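Local coordinates for protein lytic Polysaccharide Monooxygenase (Phytophthora infestans, PDB 6Z5Y) that probably cleaves pectin oxidatively during plant infection, as the copper-binding N-terminal part of a secreted lytic polysaccharide monooxygenase, at residues I102-D106 and K107-Q111; E68-F72 and T73-G77. One frame throughout, in Å; residues are numbered along the deposited sequence.

Contact 1 (I102-D106 and K107-Q111); sequences IWLDD and KMVLQ
A two-residue beta hairpin with a classic bulge brings Trp103 and Leu104 of the first strand against Met108 and Val109 of the second. Trp103 meets Met108 at a non-hydrogen-bonded antiparallel pair. In one of its two modelled conformers, Met108 places its methylene CB over the six-membered ring of Trp103, 3.7 Å from its centroid and only 7° off the ring normal, a CH-pi contact. With CG anti to the backbone N (chi1 -159°), the methionine chain of this conformer continues across the ring toward the pyrrole side, where Met108 CG lies 3.6 Å from Trp103 CE2. The sulfur ends obliquely beside the indole, Met108 SD being 4.6 Å from the centroid of the five-membered ring of Trp103, a Met-aromatic contact. Indole NE1 is hydrogen-bonded to Glu101 OE2, which helps fix the rotation of the ring, and Arg57 makes a cation-pi contact with the same side chain.

The bulge gives Ile102 two partners: Ile102 O accepts from Val109 N at 2.9 Å and from Leu110 N at 3.2 Å, both in the carbonyl plane. Val109 is the extra residue; its psi of -16° breaks the strand's alternation, and its two methyls fit against the first strand. Val109 CG1 reaches Leu104 CD1 at 3.8 Å, the two side chains lying roughly at right angles, while Val109 CG2 packs on Ile102 CG2 at 3.8 Å. The hairpin closes through a type II' turn from Leu104 to Lys107, whose first corner residue, Asp105, has positive phi. Leu104 N donates to Lys107 O at 2.8 Å, and Lys107 N returns a bond to Leu104 O. The buried Ile102 and Leu104 side chains rest on Leu145 of strand 143-155, and Asp105 OD1 accepts a hydrogen bond from Met144 N.

Contact 2 (E68-F72 and T73-G77); sequences EECGF and TDPKG
Thr73 folds back on Cys70 across a type II' beta turn, and its side chain doubles the bond that closes the turn. Cys70 O is gripped twice. Thr73 OG1 donates at 2.7 Å to Cys70 O, in the carbonyl plane and on a lone pair, whereas Thr73 N approaches Cys70 O at 3.0 Å from a direction tilted 32° from that plane. The hydroxyl gets there because chi1 of 66° sets OG1 between the backbone N and the carbonyl carbon, close enough to its own N for both to reach Cys70 O; the methyl CG2 is left anti to the carbonyl carbon. Thr73 OG1 also accepts a hydrogen bond from Cys167 N, so this buried hydroxyl links the turn to strand 158-170.

The link is reinforced covalently by the Cys70-Cys167 disulfide, which ties this long loop, lying between helix 56-60 and strand 88-90, to the large antiparallel sheet of the monooxygenase domain. In one of the two conformers modelled for Cys70, chi1 of -63° places SG beside the backbone N and anti to the carbonyl carbon, with the sulfur against the ring of Pro75. Cys70 SG is then 4.0 Å from Pro75 CG, and CB and CD of the proline lie nearly as close, while Pro75 itself also touches Cys167. Cys70 CB lies 3.5 Å from Thr73 O.

Two overlapping turns, which share Cys70 and Gly71, shape the first half: Cys70 supplies the positive phi of the type II turn from Glu68 to Gly71, and Gly71 that of the type II' turn. The Phe72 side chain packs on Trp11 and Thr16. Further on, Asp74 forms an Asx turn, its OD1 accepting Lys76 N at 2.9 Å from above the carboxylate plane.

Along the chain, contact 2 closes before contact 1 opens; the centres lie about 17 Å apart and the nearest atoms about 9 Å, without touching. Contact 1 forms two strands of the five-stranded antiparallel sheet, while contact 2 is a loop fastened to it. The hairpin of contact 1 consists of strands 100-104 and 107-112, the latter an outermost strand, and meets strand 143-155. Contact 2 is joined to the neighbouring long strand 158-170 through Cys167. That strand also carries Tyr164 of the copper site, and the Phe72 side chain is about 11 Å from the metal. Phe72 thus brings part of contact 2 near the copper site, whereas contact 1 lies away from it.

Contact 1 (I102-D106 and K107-Q111)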
# COMPACT_ATOMS: atom_id res chain seq x y z
N ILE A 102 -1.35 -4.90 -3.55
CA ILE A 102 -0.09 -5.13 -4.30
C ILE A 102 -0.46 -5.47 -5.73
O ILE A 102 -1.32 -6.36 -5.96
CB ILE A 102 0.74 -6.24 -3.67
CG1 ILE A 102 1.12 -5.92 -2.23
CG2 ILE A 102 2.00 -6.51 -4.50
CD1 ILE A 102 1.75 -7.06 -1.46
N TRP A 103 0.21 -4.81 -6.66
CA TRP A 103 0.09 -5.06 -8.10
C TRP A 103 1.43 -5.49 -8.66
O TRP A 103 2.48 -5.03 -8.20
CB TRP A 103 -0.33 -3.77 -8.80
CG TRP A 103 -1.68 -3.25 -8.45
CD1 TRP A 103 -2.07 -2.67 -7.27
CD2 TRP A 103 -2.81 -3.22 -9.30
NE1 TRP A 103 -3.38 -2.29 -7.34
CE2 TRP A 103 -3.86 -2.62 -8.58
CE3 TRP A 103 -3.04 -3.61 -10.63
CZ2 TRP A 103 -5.10 -2.36 -9.15
CZ3 TRP A 103 -4.27 -3.36 -11.19
CH2 TRP A 103 -5.29 -2.76 -10.44
N LEU A 104 1.40 -6.34 -9.66
CA LEU A 104 2.58 -6.67 -10.48
C LEU A 104 2.24 -6.21 -11.89
O LEU A 104 1.31 -6.76 -12.53
CB LEU A 104 2.88 -8.18 -10.44
CG LEU A 104 3.13 -8.73 -9.06
CD1 LEU A 104 3.37 -10.22 -9.13
CD2 LEU A 104 4.29 -8.05 -8.35
N ASP A 105 2.85 -5.14 -12.33
CA ASP A 105 2.37 -4.39 -13.50
C ASP A 105 0.86 -4.18 -13.32
O ASP A 105 0.45 -3.65 -12.26
CB ASP A 105 2.84 -5.02 -14.81
CG ASP A 105 4.37 -5.06 -14.90
OD1 ASP A 105 4.98 -4.09 -14.45
OD2 ASP A 105 4.88 -6.04 -15.48
N ASP A 106 0.07 -4.52 -14.31
CA ASP A 106 -1.39 -4.26 -14.32
C ASP A 106 -2.21 -5.43 -13.75
O ASP A 106 -3.41 -5.41 -13.93
CB ASP A 106 -1.84 -3.87 -15.72
CG ASP A 106 -1.40 -4.81 -16.81
OD1 ASP A 106 -0.88 -5.91 -16.48
OD2 ASP A 106 -1.56 -4.46 -18.00
N LYS A 107 -1.58 -6.32 -13.01
CA LYS A 107 -2.29 -7.42 -12.33
C LYS A 107 -2.33 -7.15 -10.85
O LYS A 107 -1.27 -7.07 -10.19
CB LYS A 107 -1.56 -8.72 -12.60
CG LYS A 107 -2.23 -9.96 -12.04
CD LYS A 107 -1.43 -11.21 -12.31
CE LYS A 107 -1.99 -12.48 -11.74
NZ LYS A 107 -1.13 -13.64 -12.08
N MET A 108 -3.49 -7.01 -10.29
CA MET A 108 -3.63 -6.90 -8.82
C MET A 108 -3.48 -8.31 -8.24
O MET A 108 -4.28 -9.20 -8.58
CB MET A 108 -4.94 -6.25 -8.39
CG MET A 108 -4.87 -5.67 -6.96
SD MET A 108 -6.39 -4.90 -6.36
CE MET A 108 -7.44 -6.35 -6.37
N VAL A 109 -2.49 -8.52 -7.45
CA VAL A 109 -2.17 -9.85 -6.89
C VAL A 109 -2.56 -9.99 -5.44
O VAL A 109 -2.64 -11.13 -4.98
CB VAL A 109 -0.71 -10.22 -7.11
CG1 VAL A 109 -0.42 -10.37 -8.60
CG2 VAL A 109 0.27 -9.26 -6.47
N LEU A 110 -2.81 -8.92 -4.72
CA LEU A 110 -3.23 -9.01 -3.33
C LEU A 110 -4.01 -7.75 -3.01
O LEU A 110 -3.64 -6.65 -3.44
CB LEU A 110 -2.02 -9.17 -2.41
CG LEU A 110 -2.34 -9.18 -0.91
CD1 LEU A 110 -1.49 -10.19 -0.18
CD2 LEU A 110 -2.17 -7.79 -0.26
N GLN A 111 -5.07 -7.90 -2.24
CA GLN A 111 -5.91 -6.77 -1.82
C GLN A 111 -6.55 -7.12 -0.49
O GLN A 111 -6.98 -8.25 -0.33
CB GLN A 111 -6.94 -6.46 -2.89
CG GLN A 111 -7.81 -5.24 -2.63
CD GLN A 111 -8.92 -5.41 -1.62
OE1 GLN A 111 -9.33 -4.42 -0.96
NE2 GLN A 111 -9.49 -6.59 -1.56

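Contact 2 (E68-F72 and T73-G77)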
# COMPACT_ATOMS: atom_id res chain seq x y z
N GLU A 68 3.64 12.33 -5.23
CA GLU A 68 4.57 11.75 -6.21
C GLU A 68 4.24 10.27 -6.45
O GLU A 68 4.14 9.48 -5.47
CB GLU A 68 5.99 11.84 -5.65
CG GLU A 68 6.77 13.11 -5.94
CD GLU A 68 8.23 12.84 -5.60
OE1 GLU A 68 8.83 11.95 -6.25
OE2 GLU A 68 8.73 13.47 -4.66
N GLU A 69 4.27 9.87 -7.70
CA GLU A 69 4.26 8.46 -8.09
C GLU A 69 5.44 7.75 -7.40
O GLU A 69 6.51 8.30 -7.33
CB GLU A 69 4.41 8.40 -9.63
CG GLU A 69 4.20 7.04 -10.19
CD GLU A 69 4.24 6.90 -11.69
OE1 GLU A 69 4.40 7.92 -12.38
OE2 GLU A 69 4.17 5.74 -12.15
N CYS A 70 5.18 6.57 -6.89
CA CYS A 70 6.18 5.70 -6.28
C CYS A 70 6.68 6.22 -4.93
O CYS A 70 7.52 5.59 -4.30
CB CYS A 70 7.35 5.42 -7.21
SG CYS A 70 6.82 4.52 -8.69
N GLY A 71 6.16 7.35 -4.44
CA GLY A 71 6.66 7.85 -3.16
C GLY A 71 8.14 8.09 -3.20
O GLY A 71 8.67 8.71 -4.13
N PHE A 72 8.83 7.60 -2.17
CA PHE A 72 10.28 7.76 -1.99
C PHE A 72 11.05 6.67 -2.72
O PHE A 72 12.27 6.73 -2.75
CB PHE A 72 10.61 7.76 -0.50
CG PHE A 72 9.92 8.82 0.30
CD1 PHE A 72 10.46 10.08 0.43
CD2 PHE A 72 8.72 8.58 0.94
CE1 PHE A 72 9.82 11.04 1.21
CE2 PHE A 72 8.07 9.53 1.70
CZ PHE A 72 8.63 10.78 1.84
N THR A 73 10.35 5.66 -3.24
CA THR A 73 11.02 4.52 -3.85
C THR A 73 11.31 4.82 -5.30
O THR A 73 10.64 5.62 -5.96
CB THR A 73 10.19 3.24 -3.70
OG1 THR A 73 8.97 3.34 -4.45
CG2 THR A 73 9.91 2.91 -2.24
N ASP A 74 12.32 4.13 -5.80
CA ASP A 74 12.86 4.36 -7.16
C ASP A 74 12.47 3.24 -8.10
O ASP A 74 13.03 2.14 -8.02
CB ASP A 74 14.37 4.48 -7.08
CG ASP A 74 15.01 4.84 -8.40
OD1 ASP A 74 14.24 5.10 -9.36
OD2 ASP A 74 16.25 4.97 -8.41
N PRO A 75 11.56 3.47 -9.05
CA PRO A 75 11.20 2.40 -9.97
C PRO A 75 12.35 2.03 -10.91
O PRO A 75 12.31 0.96 -11.52
CB PRO A 75 10.03 3.00 -10.73
CG PRO A 75 10.26 4.49 -10.68
CD PRO A 75 10.86 4.73 -9.31
N LYS A 76 13.32 2.93 -11.06
CA LYS A 76 14.50 2.67 -11.90
C LYS A 76 15.65 2.12 -11.06
O LYS A 76 16.78 2.05 -11.51
CB LYS A 76 14.90 3.93 -12.66
CG LYS A 76 13.91 4.29 -13.75
CD LYS A 76 13.93 3.31 -14.91
CE LYS A 76 13.15 3.68 -16.17
NZ LYS A 76 13.33 2.71 -17.29
N GLY A 77 15.39 1.65 -9.87
CA GLY A 77 16.43 1.01 -9.07
C GLY A 77 16.79 -0.37 -9.59
O GLY A 77 16.18 -0.92 -10.54